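Local coordinates for protein putative Glycosidase (Bacteroides thetaiotaomicron, PDB 3R67) that is a putative glycosidase of the beta-fructosidase clan, probably folded as a five-bladed beta-propeller, whose precise activity is not established, at residues A[54-59]-A[327-332]; A[24-29]-A[346-351]; A[260-265]-A[323-328]. All blocks are in the same frame, centred on the assembly; numbering follows the deposited sequence.

In the fold
All three contacts meet on the antiparallel sheet 323-331, 334-341, 345-351, which reads as one blade of a five-bladed beta-propeller. Contacts 1 and 3 use its first strand, 323-331, and share Gly327 and Leu328; contact 1 joins it to strand 50-59, contact 3 to strand 258-266, so the sheet is held to neighbours early and late in the chain. Contact 2 lies at its other edge, strand 345-351, where the N-terminal loop 24-29 docks. Contact centres are 13 to 14 Å apart. Contact 2 spans the longest stretch of chain and encloses the other two, consistent with a propeller ring closed by joining both chain ends in one blade.

Contact 1: residues A[54-59]-A[327-332]; sequences PAATIY and GLVFHN. With EDO (1,2-ethanediol), chain K.
What are probably two neighbouring blades of a propeller meet through their first strands, 54-59 and 327-331, where Ala56, Ile58 and Val329 fill the seam. The strands run nearly parallel, 16° apart with axes 5.2 Å from each other at closest, yet no backbone hydrogen bond crosses: each strand pairs with its own sheet, Thr57 with Val64 and Val329 with Tyr336. Side-chain packing does most of the direct joining. Gly327 brings no side chain of its own, and Ala56 CB settles 3.8 Å from Gly327 CA. Val329 turns CG1 beside its own backbone N (chi1 -59°), which sends that methyl over the 56-57 peptide, 3.6 Å from Thr57 N. Ile58 CD1 lies across Val329 CB and 3.6 Å from His331 ND1. The far nitrogen of that imidazole, NE2, is bonded to Asp90 O, which helps to hold the ring's rotation. In a propeller the first strands generally line the central axis; here the polar atoms on the flank of Thr57 OG1 and Leu328 O are bridged by small molecules. A 1,2-ethanediol, probably from the crystallisation liquor, spans the gap: its O1 hydrogen-bonds Thr57 OG1 at 3.0 Å and its O2 donates to Leu328 O at 2.6 Å. Beside it a water accepts from Leu328 N and bonds Ala56 O at 2.7 Å, a second link between the strands.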
ATOM      1  N   PRO A  54      -5.219  -0.912   3.141  1.00  9.46           N
ATOM      2  CA  PRO A  54      -5.723   0.428   2.861  1.00  9.52           C
ATOM      3  C   PRO A  54      -4.692   1.473   2.444  1.00 14.33           C
ATOM      4  O   PRO A  54      -3.526   1.431   2.849  1.00 14.71           O
ATOM      5  CB  PRO A  54      -6.266   0.837   4.226  1.00 10.08           C
ATOM      6  CG  PRO A  54      -5.286   0.181   5.206  1.00 12.74           C
ATOM      7  CD  PRO A  54      -4.709  -1.025   4.525  1.00  8.75           C
ATOM      8  N   ALA A  55      -5.186   2.485   1.724  1.00  9.08           N
ATOM      9  CA  ALA A  55      -4.465   3.715   1.461  1.00  9.66           C
ATOM     10  C   ALA A  55      -4.858   4.713   2.535  1.00 14.45           C
ATOM     11  O   ALA A  55      -5.946   4.590   3.082  1.00 13.18           O
ATOM     12  CB  ALA A  55      -4.766   4.244   0.064  1.00 10.31           C
ATOM     13  N   ALA A  56      -4.025   5.699   2.827  1.00 13.09           N
ATOM     14  CA  ALA A  56      -4.377   6.769   3.769  1.00 13.68           C
ATOM     15  C   ALA A  56      -3.783   8.069   3.306  1.00 19.47           C
ATOM     16  O   ALA A  56      -2.670   8.079   2.767  1.00 19.93           O
ATOM     17  CB  ALA A  56      -3.909   6.442   5.172  1.00 14.29           C
ATOM     18  N   THR A  57      -4.543   9.162   3.451  1.00 15.86           N
ATOM     19  CA  THR A  57      -4.087  10.500   3.084  1.00 15.44           C
ATOM     20  C   THR A  57      -4.863  11.528   3.936  1.00 18.01           C
ATOM     21  O   THR A  57      -5.789  11.151   4.667  1.00 17.52           O
ATOM     22  CB  THR A  57      -4.244  10.725   1.563  1.00 19.91           C
ATOM     23  OG1 THR A  57      -3.400  11.804   1.148  1.00 19.62           O
ATOM     24  CG2 THR A  57      -5.709  10.883   1.117  1.00 11.02           C
ATOM     25  N   ILE A  58      -4.424  12.795   3.887  1.00 13.94           N
ATOM     26  CA  ILE A  58      -5.055  13.919   4.563  1.00 14.68           C
ATOM     27  C   ILE A  58      -5.862  14.691   3.515  1.00 17.58           C
ATOM     28  O   ILE A  58      -5.319  15.068   2.476  1.00 15.99           O
ATOM     29  CB  ILE A  58      -4.086  14.866   5.356  1.00 17.97           C
ATOM     30  CG1 ILE A  58      -3.156  14.138   6.375  1.00 17.59           C
ATOM     31  CG2 ILE A  58      -4.863  16.041   6.019  1.00 18.43           C
ATOM     32  CD1 ILE A  58      -3.835  13.447   7.575  1.00 23.32           C
ATOM     33  N   TYR A  59      -7.158  14.889   3.782  1.00 13.74           N
ATOM     34  CA  TYR A  59      -8.036  15.639   2.909  1.00 13.88           C
ATOM     35  C   TYR A  59      -8.924  16.510   3.750  1.00 18.72           C
ATOM     36  O   TYR A  59      -9.671  16.001   4.589  1.00 19.38           O
ATOM     37  CB  TYR A  59      -8.859  14.733   1.971  1.00 15.17           C
ATOM     38  CG  TYR A  59      -9.810  15.510   1.080  1.00 17.47           C
ATOM     39  CD1 TYR A  59      -9.330  16.321   0.052  1.00 19.61           C
ATOM     40  CD2 TYR A  59     -11.187  15.427   1.257  1.00 18.75           C
ATOM     41  CE1 TYR A  59     -10.195  17.076  -0.739  1.00 21.00           C
ATOM     42  CE2 TYR A  59     -12.063  16.169   0.466  1.00 21.06           C
ATOM     43  CZ  TYR A  59     -11.565  16.982  -0.539  1.00 28.31           C
ATOM     44  OH  TYR A  59     -12.439  17.683  -1.333  1.00 31.87           O
ATOM     45  N   GLY A 327      -0.712   2.491   4.449  1.00 10.86           N
ATOM     46  CA  GLY A 327      -1.079   3.894   4.613  1.00  9.58           C
ATOM     47  C   GLY A 327      -0.261   4.538   5.715  1.00 13.01           C
ATOM     48  O   GLY A 327      -0.020   3.913   6.742  1.00 13.94           O
ATOM     49  N   LEU A 328       0.190   5.778   5.520  1.00 10.10           N
ATOM     50  CA  LEU A 328       0.996   6.533   6.507  1.00  9.44           C
ATOM     51  C   LEU A 328       0.683   8.023   6.406  1.00 15.74           C
ATOM     52  O   LEU A 328       0.820   8.607   5.323  1.00 17.37           O
ATOM     53  CB  LEU A 328       2.508   6.282   6.294  1.00  7.95           C
ATOM     54  CG  LEU A 328       3.505   6.890   7.332  1.00 10.52           C
ATOM     55  CD1 LEU A 328       3.210   6.434   8.752  1.00 10.33           C
ATOM     56  CD2 LEU A 328       4.960   6.572   6.974  1.00  7.75           C
ATOM     57  N   VAL A 329       0.222   8.632   7.518  1.00 10.70           N
ATOM     58  CA  VAL A 329      -0.124  10.055   7.506  1.00  9.62           C
ATOM     59  C   VAL A 329       0.471  10.736   8.735  1.00 12.60           C
ATOM     60  O   VAL A 329       0.641  10.111   9.778  1.00 11.15           O
ATOM     61  CB  VAL A 329      -1.669  10.337   7.407  1.00 12.68           C
ATOM     62  CG1 VAL A 329      -2.266   9.737   6.135  1.00 12.21           C
ATOM     63  CG2 VAL A 329      -2.445   9.860   8.639  1.00 12.05           C
ATOM     64  N   PHE A 330       0.768  12.037   8.597  1.00 10.94           N
ATOM     65  CA  PHE A 330       1.241  12.882   9.683  1.00 11.38           C
ATOM     66  C   PHE A 330       0.096  13.801  10.044  1.00 16.28           C
ATOM     67  O   PHE A 330      -0.343  14.603   9.223  1.00 16.02           O
ATOM     68  CB  PHE A 330       2.530  13.626   9.294  1.00 13.81           C
ATOM     69  CG  PHE A 330       3.129  14.443  10.408  1.00 14.92           C
ATOM     70  CD1 PHE A 330       3.620  13.830  11.557  1.00 16.81           C
ATOM     71  CD2 PHE A 330       3.258  15.821  10.286  1.00 17.24           C
ATOM     72  CE1 PHE A 330       4.219  14.593  12.572  1.00 19.53           C
ATOM     73  CE2 PHE A 330       3.874  16.575  11.284  1.00 20.16           C
ATOM     74  CZ  PHE A 330       4.335  15.964  12.430  1.00 18.62           C
ATOM     75  N   HIS A 331      -0.470  13.590  11.228  1.00 14.78           N
ATOM     76  CA  HIS A 331      -1.686  14.283  11.651  1.00 15.85           C
ATOM     77  C   HIS A 331      -1.602  14.637  13.116  1.00 20.86           C
ATOM     78  O   HIS A 331      -1.322  13.779  13.951  1.00 21.79           O
ATOM     79  CB  HIS A 331      -2.899  13.371  11.367  1.00 15.25           C
ATOM     80  CG  HIS A 331      -4.223  14.008  11.607  1.00 18.37           C
ATOM     81  ND1 HIS A 331      -4.762  14.931  10.716  1.00 19.83           N
ATOM     82  CD2 HIS A 331      -5.121  13.775  12.587  1.00 20.38           C
ATOM     83  CE1 HIS A 331      -5.943  15.261  11.208  1.00 19.42           C
ATOM     84  NE2 HIS A 331      -6.201  14.602  12.339  1.00 20.14           N
ATOM     85  N   ASN A 332      -1.807  15.914  13.421  1.00 16.83           N
ATOM     86  CA  ASN A 332      -1.713  16.507  14.756  1.00 17.68           C
ATOM     87  C   ASN A 332      -0.414  16.028  15.483  1.00 23.04           C
ATOM     88  O   ASN A 332      -0.471  15.540  16.613  1.00 23.95           O
ATOM     89  CB  ASN A 332      -2.961  16.207  15.599  1.00 15.34           C
ATOM     90  CG  ASN A 332      -4.276  16.657  15.021  1.00 37.63           C
ATOM     91  OD1 ASN A 332      -5.290  15.998  15.215  1.00 49.70           O
ATOM     92  ND2 ASN A 332      -4.311  17.750  14.285  1.00 21.99           N
TER
HETATM   93  C1  EDO K 392      -0.156  10.228   2.338  1.00 23.53           C
HETATM   94  O1  EDO K 392      -0.450  11.517   1.797  1.00 25.74           O
HETATM   95  C2  EDO K 392       1.285   9.832   2.037  1.00 21.21           C
HETATM   96  O2  EDO K 392       1.649   8.707   2.856  1.00 18.97           O
HETATM   97  O   HOH W   1      -0.297   6.877   2.700  1.00  5.02           O

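Contact 2: residues A[24-29]-A[346-351]; sequences NPIVSP and VAVAVY
Val346 and Val348 present a row of methyl bumps on one flank of strand 346-351, and Ile26 and Val27 of the loop fit around them. Val346 splits its two methyls between neighbours: CG1, anti to the backbone N (chi1 -179°), presses on CG1 and CD1 of Ile26, both 3.7 Å away, and CG2 lies by Val27 CB. Val27 and Val346 run side by side, pointing the same way. The other branch of Ile26, CG2, fits against Val348 CG1 at 3.8 Å, the two side chains crossing at about a right angle, with Tyr338 of the next strand beneath both. Farther along the edge the flat amide of Asn24 packs on the single methyl of Ala347, whose CB is 3.5 Å from Asn24 CG. There it pairs with Val348 as a strand backbone would. Its OD1 receives Val348 N at 2.8 Å, the donor standing above the carbonyl plane, while ND2 gives a nearly straight bond (171°) to Val348 O at 2.8 Å, in the carbonyl plane. Two bonds to one residue hold the amide against flipping. After a cis peptide, Pro25 packs CA and CB against Val346 O. That same oxygen accepts Ile26 N at 2.9 Å and, weakly, Val27 N; Val346 N returns a bond to Val27 O in an antiparallel bridge. Ile26 and Val27 together opposite Val346 form a classic beta bulge, by which the N-terminal loop is added to the outer edge of the blade.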
ATOM      1  N   ASN A  24      -8.760  -0.570  17.431  1.00 14.73           N
ATOM      2  CA  ASN A  24      -8.715  -1.500  16.308  1.00 14.29           C
ATOM      3  C   ASN A  24      -9.691  -2.686  16.462  1.00 20.47           C
ATOM      4  O   ASN A  24      -9.894  -3.168  17.566  1.00 22.29           O
ATOM      5  CB  ASN A  24      -7.295  -2.031  16.138  1.00 10.77           C
ATOM      6  CG  ASN A  24      -6.341  -0.950  15.720  1.00 18.94           C
ATOM      7  OD1 ASN A  24      -6.660  -0.126  14.862  1.00 11.60           O
ATOM      8  ND2 ASN A  24      -5.116  -0.977  16.237  1.00 13.63           N
ATOM      9  N   PRO A  25     -10.309  -3.167  15.349  1.00 17.52           N
ATOM     10  CA  PRO A  25     -10.162  -2.683  13.951  1.00 14.84           C
ATOM     11  C   PRO A  25     -10.900  -1.379  13.718  1.00 17.04           C
ATOM     12  O   PRO A  25     -11.955  -1.134  14.282  1.00 18.13           O
ATOM     13  CB  PRO A  25     -10.778  -3.812  13.119  1.00 16.40           C
ATOM     14  CG  PRO A  25     -11.776  -4.460  14.024  1.00 21.41           C
ATOM     15  CD  PRO A  25     -11.246  -4.309  15.433  1.00 18.60           C
ATOM     16  N   ILE A  26     -10.329  -0.537  12.887  1.00 12.11           N
ATOM     17  CA  ILE A  26     -10.977   0.712  12.527  1.00 11.11           C
ATOM     18  C   ILE A  26     -12.006   0.445  11.384  1.00 13.59           C
ATOM     19  O   ILE A  26     -12.960   1.196  11.266  1.00 15.68           O
ATOM     20  CB  ILE A  26      -9.961   1.825  12.150  1.00 13.21           C
ATOM     21  CG1 ILE A  26      -9.112   1.474  10.907  1.00 11.86           C
ATOM     22  CG2 ILE A  26      -9.069   2.149  13.350  1.00 14.62           C
ATOM     23  CD1 ILE A  26      -8.559   2.662  10.163  1.00 10.58           C
ATOM     24  N   VAL A  27     -11.807  -0.594  10.551  1.00  8.44           N
ATOM     25  CA  VAL A  27     -12.707  -0.975   9.451  1.00  8.61           C
ATOM     26  C   VAL A  27     -12.862  -2.493   9.474  1.00 13.65           C
ATOM     27  O   VAL A  27     -11.873  -3.223   9.542  1.00 15.52           O
ATOM     28  CB  VAL A  27     -12.271  -0.471   8.030  1.00 12.19           C
ATOM     29  CG1 VAL A  27     -13.356  -0.771   6.985  1.00 13.16           C
ATOM     30  CG2 VAL A  27     -11.969   1.024   8.025  1.00 10.95           C
ATOM     31  N   SER A  28     -14.100  -2.953   9.410  1.00 12.18           N
ATOM     32  CA  SER A  28     -14.517  -4.362   9.416  1.00 13.46           C
ATOM     33  C   SER A  28     -15.542  -4.592   8.322  1.00 19.27           C
ATOM     34  O   SER A  28     -16.158  -3.620   7.916  1.00 19.48           O
ATOM     35  CB  SER A  28     -15.097  -4.758  10.783  1.00 15.79           C
ATOM     36  OG  SER A  28     -14.173  -4.584  11.839  1.00 15.77           O
ATOM     37  N   PRO A  29     -15.765  -5.840   7.821  1.00 17.70           N
ATOM     38  CA  PRO A  29     -16.802  -6.035   6.803  1.00 17.78           C
ATOM     39  C   PRO A  29     -18.206  -5.639   7.301  1.00 23.42           C
ATOM     40  O   PRO A  29     -18.525  -5.780   8.484  1.00 24.51           O
ATOM     41  CB  PRO A  29     -16.746  -7.541   6.506  1.00 19.45           C
ATOM     42  CG  PRO A  29     -15.516  -8.010   7.063  1.00 23.29           C
ATOM     43  CD  PRO A  29     -15.126  -7.118   8.176  1.00 18.67           C
ATOM     44  N   VAL A 346      -8.908  -3.683   8.943  1.00 10.49           N
ATOM     45  CA  VAL A 346      -8.040  -2.502   8.827  1.00  9.19           C
ATOM     46  C   VAL A 346      -7.731  -2.056  10.236  1.00 11.29           C
ATOM     47  O   VAL A 346      -8.637  -1.976  11.056  1.00  9.68           O
ATOM     48  CB  VAL A 346      -8.608  -1.343   7.957  1.00 11.77           C
ATOM     49  CG1 VAL A 346      -7.624  -0.169   7.889  1.00 11.18           C
ATOM     50  CG2 VAL A 346      -8.953  -1.813   6.551  1.00 11.12           C
ATOM     51  N   ALA A 347      -6.461  -1.781  10.529  1.00  8.35           N
ATOM     52  CA  ALA A 347      -6.064  -1.314  11.863  1.00  6.89           C
ATOM     53  C   ALA A 347      -5.071  -0.155  11.738  1.00  9.22           C
ATOM     54  O   ALA A 347      -4.552   0.116  10.654  1.00  5.67           O
ATOM     55  CB  ALA A 347      -5.469  -2.466  12.680  1.00  7.08           C
ATOM     56  N   VAL A 348      -4.840   0.552  12.851  1.00  8.54           N
ATOM     57  CA  VAL A 348      -3.915   1.682  12.925  1.00  8.02           C
ATOM     58  C   VAL A 348      -2.930   1.459  14.104  1.00 13.38           C
ATOM     59  O   VAL A 348      -3.271   0.840  15.117  1.00 12.50           O
ATOM     60  CB  VAL A 348      -4.680   3.057  13.046  1.00 11.69           C
ATOM     61  CG1 VAL A 348      -5.532   3.146  14.320  1.00 11.94           C
ATOM     62  CG2 VAL A 348      -3.729   4.253  12.948  1.00 11.20           C
ATOM     63  N   ALA A 349      -1.694   1.934  13.911  1.00 11.43           N
ATOM     64  CA  ALA A 349      -0.603   2.045  14.878  1.00 11.27           C
ATOM     65  C   ALA A 349      -0.150   3.507  14.894  1.00 16.01           C
ATOM     66  O   ALA A 349      -0.213   4.171  13.855  1.00 12.76           O
ATOM     67  CB  ALA A 349       0.536   1.089  14.550  1.00 11.31           C
ATOM     68  N   VAL A 350       0.237   4.032  16.066  1.00 15.31           N
ATOM     69  CA  VAL A 350       0.611   5.444  16.205  1.00 15.27           C
ATOM     70  C   VAL A 350       2.047   5.555  16.668  1.00 19.19           C
ATOM     71  O   VAL A 350       2.478   4.845  17.585  1.00 18.62           O
ATOM     72  CB  VAL A 350      -0.338   6.207  17.189  1.00 20.44           C
ATOM     73  CG1 VAL A 350      -0.022   7.707  17.231  1.00 20.37           C
ATOM     74  CG2 VAL A 350      -1.819   5.989  16.836  1.00 19.55           C
ATOM     75  N   TYR A 351       2.788   6.463  16.018  1.00 15.48           N
ATOM     76  CA  TYR A 351       4.158   6.800  16.354  1.00 14.19           C
ATOM     77  C   TYR A 351       4.222   8.281  16.691  1.00 17.75           C
ATOM     78  O   TYR A 351       3.931   9.130  15.839  1.00 17.33           O
ATOM     79  CB  TYR A 351       5.122   6.418  15.219  1.00 14.52           C
ATOM     80  CG  TYR A 351       6.489   7.053  15.278  1.00 17.45           C
ATOM     81  CD1 TYR A 351       7.369   6.768  16.319  1.00 20.57           C
ATOM     82  CD2 TYR A 351       6.940   7.873  14.249  1.00 18.41           C
ATOM     83  CE1 TYR A 351       8.630   7.361  16.386  1.00 21.32           C
ATOM     84  CE2 TYR A 351       8.211   8.449  14.287  1.00 20.48           C
ATOM     85  CZ  TYR A 351       9.055   8.185  15.360  1.00 28.80           C
ATOM     86  OH  TYR A 351      10.305   8.745  15.437  1.00 34.38           O
TER

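Contact 3: residues A[260-265]-A[323-328]; sequences LLLYNG and VFIEGL. With EDO (1,2-ethanediol), chain K.
Asn264 reaches from strand 260-265 to the backbone of Ile325 and supplies every direct hydrogen bond between the two segments. Their directions differ by 148° and the axes stay 6.5 Å apart at closest, too far for sheet pairing, so the amide stands in for a partner strand. OD1 takes Ile325 N at 2.8 Å on a lone pair, and ND2 donates to a lone pair of Ile325 O at 2.9 Å along a nearly straight line (170°), that oxygen lying almost in the amide plane. With CG beside the backbone N of Asn264 (chi1 -60°), the amide also stacks flat over one face of Phe324, ND2 3.6 Å above the ring centre. Ile325 closes the other flank, its CG1 3.3 Å from Asn264 OD1 and its CD1 lodged against both Leu262 CB and Tyr263 O. This is the tight part, buried throughout. Toward Val323 direct contact gives way to a water bridge: the water donates to Asn264 OD1 at 2.7 Å and to Val323 O at 2.6 Å, serving two acceptors that lie close together and cannot bond each other, and gives OD1 a second donor. The loose end is toward Leu328, where CD2 of Leu262 and CD2 of Leu328 stand 4.3 Å apart; Leu262 has two conformers, so the detail there is doubtful. Around the contact, Leu262 and Ile325 both rest on Leu337 of strand 334-341, Ile325 also on Ala284 of strand 282-289, while Phe324 and Leu328 lean on Glu247 and Pro250 of strand 245-255, an antiparallel partner of 258-266, so two adjacent sheets close over the seam.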
ATOM      1  N   LEU A 260      13.183   7.128   3.945  1.00 13.20           N
ATOM      2  CA  LEU A 260      12.723   5.977   4.715  1.00 11.68           C
ATOM      3  C   LEU A 260      11.635   5.225   3.949  1.00 17.88           C
ATOM      4  O   LEU A 260      10.607   5.790   3.577  1.00 16.13           O
ATOM      5  CB  LEU A 260      12.210   6.417   6.096  1.00 11.13           C
ATOM      6  CG  LEU A 260      11.756   5.327   7.065  1.00 14.44           C
ATOM      7  CD1 LEU A 260      12.884   4.358   7.399  1.00 14.80           C
ATOM      8  CD2 LEU A 260      11.178   5.923   8.328  1.00 16.25           C
ATOM      9  N   LEU A 261      11.888   3.935   3.696  1.00 15.93           N
ATOM     10  CA  LEU A 261      10.926   3.063   3.043  1.00 13.91           C
ATOM     11  C   LEU A 261      10.456   1.994   4.028  1.00 16.96           C
ATOM     12  O   LEU A 261      11.245   1.140   4.440  1.00 15.55           O
ATOM     13  CB  LEU A 261      11.502   2.413   1.760  1.00 13.98           C
ATOM     14  CG  LEU A 261      10.618   1.334   1.087  1.00 18.57           C
ATOM     15  CD1 LEU A 261       9.390   1.942   0.421  1.00 18.77           C
ATOM     16  CD2 LEU A 261      11.398   0.551   0.056  1.00 20.31           C
ATOM     17  N   LEU A 262       9.178   2.083   4.417  1.00 13.13           N
ATOM     18  CA  LEU A 262       8.511   1.094   5.264  0.50 11.84           C
ATOM     19  C   LEU A 262       7.962   0.008   4.350  1.00 16.68           C
ATOM     20  O   LEU A 262       7.280   0.311   3.363  1.00 15.42           O
ATOM     21  CB  LEU A 262       7.406   1.709   6.161  0.50 11.25           C
ATOM     22  CG  LEU A 262       7.793   2.426   7.470  0.50 15.04           C
ATOM     23  CD1 LEU A 262       8.540   3.690   7.211  0.50 14.35           C
ATOM     24  CD2 LEU A 262       6.542   2.789   8.276  0.50 14.78           C
ATOM     25  N   TYR A 263       8.321  -1.266   4.596  1.00 14.51           N
ATOM     26  CA  TYR A 263       7.842  -2.275   3.658  1.00 13.46           C
ATOM     27  C   TYR A 263       7.375  -3.516   4.401  1.00 14.18           C
ATOM     28  O   TYR A 263       7.512  -3.636   5.611  1.00 14.40           O
ATOM     29  CB  TYR A 263       8.945  -2.629   2.604  1.00 13.93           C
ATOM     30  CG  TYR A 263      10.159  -3.342   3.161  1.00 12.96           C
ATOM     31  CD1 TYR A 263      11.239  -2.628   3.670  1.00 12.56           C
ATOM     32  CD2 TYR A 263      10.242  -4.731   3.151  1.00 13.66           C
ATOM     33  CE1 TYR A 263      12.357  -3.278   4.185  1.00  7.06           C
ATOM     34  CE2 TYR A 263      11.332  -5.392   3.712  1.00 14.67           C
ATOM     35  CZ  TYR A 263      12.394  -4.660   4.221  1.00 18.91           C
ATOM     36  OH  TYR A 263      13.501  -5.301   4.731  1.00 21.20           O
ATOM     37  N   ASN A 264       6.785  -4.414   3.647  1.00 11.60           N
ATOM     38  CA  ASN A 264       6.242  -5.674   4.139  1.00 12.26           C
ATOM     39  C   ASN A 264       7.118  -6.852   3.736  1.00 14.98           C
ATOM     40  O   ASN A 264       7.358  -7.053   2.550  1.00 15.58           O
ATOM     41  CB  ASN A 264       4.837  -5.870   3.601  1.00  8.45           C
ATOM     42  CG  ASN A 264       3.915  -4.775   4.010  1.00 15.65           C
ATOM     43  OD1 ASN A 264       3.512  -4.709   5.155  1.00 12.43           O
ATOM     44  ND2 ASN A 264       3.512  -3.931   3.065  1.00 12.91           N
ATOM     45  N   GLY A 265       7.544  -7.631   4.723  1.00 10.55           N
ATOM     46  CA  GLY A 265       8.350  -8.819   4.512  1.00 11.19           C
ATOM     47  C   GLY A 265       7.556 -10.088   4.731  1.00 17.24           C
ATOM     48  O   GLY A 265       6.930 -10.239   5.783  1.00 18.65           O
ATOM     49  N   VAL A 323       0.319  -7.905   8.959  1.00 18.26           N
ATOM     50  CA  VAL A 323       0.334  -6.528   9.395  1.00 16.76           C
ATOM     51  C   VAL A 323       0.828  -5.850   8.118  1.00 22.76           C
ATOM     52  O   VAL A 323       2.008  -5.473   7.992  1.00 25.23           O
ATOM     53  CB  VAL A 323       1.096  -6.243  10.722  1.00 18.40           C
ATOM     54  CG1 VAL A 323       0.276  -6.667  11.928  1.00 18.13           C
ATOM     55  CG2 VAL A 323       2.486  -6.870  10.739  1.00 17.90           C
ATOM     56  N   PHE A 324      -0.041  -5.903   7.082  1.00 15.37           N
ATOM     57  CA  PHE A 324       0.314  -5.420   5.762  1.00 13.09           C
ATOM     58  C   PHE A 324       0.185  -3.919   5.766  1.00 15.45           C
ATOM     59  O   PHE A 324      -0.920  -3.392   5.573  1.00 17.06           O
ATOM     60  CB  PHE A 324      -0.551  -6.089   4.684  1.00 14.75           C
ATOM     61  CG  PHE A 324       0.015  -5.924   3.298  1.00 16.12           C
ATOM     62  CD1 PHE A 324       0.950  -6.832   2.799  1.00 18.53           C
ATOM     63  CD2 PHE A 324      -0.358  -4.848   2.500  1.00 16.59           C
ATOM     64  CE1 PHE A 324       1.485  -6.673   1.525  1.00 19.73           C
ATOM     65  CE2 PHE A 324       0.189  -4.681   1.231  1.00 19.63           C
ATOM     66  CZ  PHE A 324       1.098  -5.602   0.747  1.00 18.88           C
ATOM     67  N   ILE A 325       1.324  -3.223   5.985  1.00  9.80           N
ATOM     68  CA  ILE A 325       1.382  -1.754   6.143  1.00  9.14           C
ATOM     69  C   ILE A 325       1.264  -1.119   4.756  1.00 15.44           C
ATOM     70  O   ILE A 325       1.853  -1.630   3.805  1.00 17.23           O
ATOM     71  CB  ILE A 325       2.638  -1.302   6.925  1.00 11.14           C
ATOM     72  CG1 ILE A 325       3.981  -1.655   6.201  1.00 10.25           C
ATOM     73  CG2 ILE A 325       2.572  -1.952   8.341  1.00 11.62           C
ATOM     74  CD1 ILE A 325       5.187  -1.067   6.805  1.00  4.25           C
ATOM     75  N   GLU A 326       0.414  -0.068   4.618  1.00 12.43           N
ATOM     76  CA  GLU A 326       0.144   0.477   3.296  1.00 12.06           C
ATOM     77  C   GLU A 326      -0.279   1.973   3.304  1.00 15.72           C
ATOM     78  O   GLU A 326      -0.204   2.628   2.258  1.00 17.04           O
ATOM     79  CB  GLU A 326      -0.984  -0.376   2.712  1.00 13.93           C
ATOM     80  CG  GLU A 326      -1.237  -0.194   1.229  1.00 23.86           C
ATOM     81  CD  GLU A 326      -2.221  -1.200   0.684  1.00 23.06           C
ATOM     82  OE1 GLU A 326      -2.117  -2.399   1.012  1.00 15.33           O
ATOM     83  OE2 GLU A 326      -3.055  -0.799  -0.143  1.00 19.08           O
ATOM     84  N   GLY A 327      -0.712   2.491   4.449  1.00 10.86           N
ATOM     85  CA  GLY A 327      -1.079   3.894   4.613  1.00  9.58           C
ATOM     86  C   GLY A 327      -0.261   4.538   5.715  1.00 13.01           C
ATOM     87  O   GLY A 327      -0.020   3.913   6.742  1.00 13.94           O
ATOM     88  N   LEU A 328       0.190   5.778   5.520  1.00 10.10           N
ATOM     89  CA  LEU A 328       0.996   6.533   6.507  1.00  9.44           C
ATOM     90  C   LEU A 328       0.683   8.023   6.406  1.00 15.74           C
ATOM     91  O   LEU A 328       0.820   8.607   5.323  1.00 17.37           O
ATOM     92  CB  LEU A 328       2.508   6.282   6.294  1.00  7.95           C
ATOM     93  CG  LEU A 328       3.505   6.890   7.332  1.00 10.52           C
ATOM     94  CD1 LEU A 328       3.210   6.434   8.752  1.00 10.33           C
ATOM     95  CD2 LEU A 328       4.960   6.572   6.974  1.00  7.75           C
TER
HETATM   96  C1  EDO K 392      -0.156  10.228   2.338  1.00 23.53           C
HETATM   97  O1  EDO K 392      -0.450  11.517   1.797  1.00 25.74           O
HETATM   98  C2  EDO K 392       1.285   9.832   2.037  1.00 21.21           C
HETATM   99  O2  EDO K 392       1.649   8.707   2.856  1.00 18.97           O
HETATM  100  O   HOH W   2       4.076  -6.660   6.860  1.00 23.44           O